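Local coordinates for surface-associated protein CshA (Streptococcus gordonii, PDB 5L2D) that acts as a cell-surface adhesin that binds host fibronectin, here represented by its non-repetitive domain 2, at residues T56-L62 with G141-E147. Residues are numbered along the deposited sequence; the frame is centred on the assembly and turned at random.
Sequences TLTVTEL and GIKFKVE
L57, V59, F144 and V146 mesh on the buried face of two antiparallel strands, 56-61 and 141-147, whose short axes run at 139°. CD2 of L57 touches CB of F144 at 3.7 Å and also CG2 of V146, bridging two side chains of the facing strand. The F144 side chain, with CG anti to its carbonyl carbon (chi1 -74°), slants across that of V59, whose CG2 lies 3.7 Å from ring atom CE1. V59 has its other methyl, CG1, directed to CG1 of I142, which lies alongside L62 and meets L62 CD2 at 3.5 Å.

Backbone hydrogen bonds set the register: T58 and K145 form a hydrogen-bonded pair, K145 N to T58 O 2.7 Å. Past the V59-F144 pair a classic beta bulge sets T60 and E61 together against K143: T60 N reaches K143 O at 2.8 Å, whereas E61 N binds the same oxygen only weakly. On the polar face E61 and K143 run side by side. The glutamate is extended, the lysine bent at three torsions, and its NZ meets E61 OE1 at 2.6 Å. Within strand 141-147, K145 NZ forms a salt bridge with E147 OE2, which it meets from above the carboxylate plane.

T60 OG1 binds E265 of the second subunit, and residues 141-144 pair with a strand of that subunit, while M280 of the second subunit packs on L57 and F144. Apolar packing, backbone bonds and one inter-strand salt bridge thus join the strands within a sheet that runs on into the second subunit, and E61 probably offsets part of the K143 charge.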
# COMPACT_ATOMS: atom_id res chain seq x y z
N THR A 56 9.50 -3.84 15.47
CA THR A 56 9.59 -5.10 14.77
C THR A 56 8.44 -5.13 13.77
O THR A 56 7.26 -5.02 14.13
CB THR A 56 9.50 -6.29 15.74
OG1 THR A 56 10.53 -6.21 16.75
CG2 THR A 56 9.64 -7.59 14.98
N LEU A 57 8.79 -5.24 12.50
CA LEU A 57 7.84 -5.39 11.41
C LEU A 57 7.98 -6.77 10.87
O LEU A 57 9.09 -7.13 10.44
CB LEU A 57 8.14 -4.41 10.27
CG LEU A 57 7.53 -3.01 10.46
CD1 LEU A 57 8.02 -2.08 9.37
CD2 LEU A 57 6.02 -3.04 10.40
N THR A 58 6.87 -7.51 10.82
CA THR A 58 6.88 -8.88 10.32
C THR A 58 5.77 -9.04 9.29
O THR A 58 4.61 -8.70 9.58
CB THR A 58 6.63 -9.92 11.43
OG1 THR A 58 7.38 -9.60 12.62
CG2 THR A 58 6.95 -11.32 10.92
N VAL A 59 6.09 -9.58 8.12
CA VAL A 59 5.10 -9.70 7.05
C VAL A 59 4.13 -10.78 7.38
O VAL A 59 4.52 -11.94 7.56
CB VAL A 59 5.71 -10.12 5.71
CG1 VAL A 59 4.64 -10.23 4.64
CG2 VAL A 59 6.74 -9.13 5.26
N THR A 60 2.85 -10.45 7.43
CA THR A 60 1.86 -11.49 7.73
C THR A 60 1.13 -11.96 6.52
O THR A 60 0.45 -12.95 6.59
CB THR A 60 0.78 -11.04 8.72
OG1 THR A 60 -0.05 -10.04 8.13
CG2 THR A 60 1.41 -10.48 9.95
N GLU A 61 1.22 -11.22 5.42
CA GLU A 61 0.41 -11.54 4.26
C GLU A 61 0.90 -10.87 2.99
O GLU A 61 1.39 -9.74 2.99
CB GLU A 61 -1.05 -11.18 4.51
CG GLU A 61 -1.96 -11.84 3.48
CD GLU A 61 -3.42 -11.90 3.89
OE1 GLU A 61 -4.04 -10.82 4.04
OE2 GLU A 61 -3.96 -13.03 4.01
N LEU A 62 0.78 -11.61 1.89
CA LEU A 62 1.02 -11.08 0.55
C LEU A 62 -0.18 -11.33 -0.37
O LEU A 62 -0.18 -12.26 -1.15
CB LEU A 62 2.29 -11.71 -0.04
CG LEU A 62 3.59 -11.28 0.62
CD1 LEU A 62 4.77 -12.17 0.21
CD2 LEU A 62 3.91 -9.83 0.29
N GLY A 141 -0.40 -6.66 -2.90
CA GLY A 141 -0.52 -6.09 -1.57
C GLY A 141 0.28 -6.82 -0.50
O GLY A 141 0.69 -7.97 -0.68
N ILE A 142 0.51 -6.12 0.60
CA ILE A 142 1.29 -6.62 1.70
C ILE A 142 0.70 -6.16 3.08
O ILE A 142 0.19 -5.05 3.21
CB ILE A 142 2.77 -6.20 1.53
CG1 ILE A 142 3.69 -7.05 2.39
CG2 ILE A 142 2.97 -4.75 1.92
CD1 ILE A 142 5.16 -6.71 2.22
N LYS A 143 0.76 -7.03 4.09
CA LYS A 143 0.43 -6.64 5.45
C LYS A 143 1.56 -6.96 6.37
O LYS A 143 2.21 -8.01 6.28
CB LYS A 143 -0.82 -7.36 5.98
CG LYS A 143 -2.14 -6.81 5.46
CD LYS A 143 -3.19 -6.68 6.56
CE LYS A 143 -3.83 -8.02 6.89
NZ LYS A 143 -4.22 -8.84 5.71
N PHE A 144 1.73 -6.05 7.32
CA PHE A 144 2.72 -6.18 8.34
C PHE A 144 2.11 -6.23 9.73
O PHE A 144 1.19 -5.47 10.02
CB PHE A 144 3.60 -4.96 8.32
CG PHE A 144 4.55 -4.92 7.19
CD1 PHE A 144 5.75 -5.62 7.27
CD2 PHE A 144 4.25 -4.19 6.06
CE1 PHE A 144 6.64 -5.57 6.22
CE2 PHE A 144 5.13 -4.15 5.00
CZ PHE A 144 6.32 -4.84 5.08
N LYS A 145 2.69 -7.07 10.59
CA LYS A 145 2.49 -6.99 12.04
C LYS A 145 3.40 -5.93 12.53
O LYS A 145 4.53 -5.87 12.09
CB LYS A 145 2.93 -8.30 12.66
CG LYS A 145 2.67 -8.50 14.13
CD LYS A 145 2.46 -9.99 14.41
CE LYS A 145 2.27 -10.28 15.89
NZ LYS A 145 3.60 -10.56 16.50
N VAL A 146 2.94 -5.12 13.47
CA VAL A 146 3.74 -4.01 14.01
C VAL A 146 3.85 -4.09 15.54
O VAL A 146 2.85 -4.16 16.25
CB VAL A 146 3.09 -2.67 13.69
CG1 VAL A 146 4.01 -1.53 14.09
CG2 VAL A 146 2.76 -2.60 12.23
N GLU A 147 5.08 -4.05 16.02
CA GLU A 147 5.35 -4.15 17.43
C GLU A 147 6.41 -3.15 17.78
O GLU A 147 7.26 -2.78 16.95
CB GLU A 147 5.85 -5.54 17.82
CG GLU A 147 5.08 -6.72 17.23
CD GLU A 147 5.66 -8.07 17.68
OE1 GLU A 147 6.84 -8.36 17.41
OE2 GLU A 147 4.92 -8.86 18.31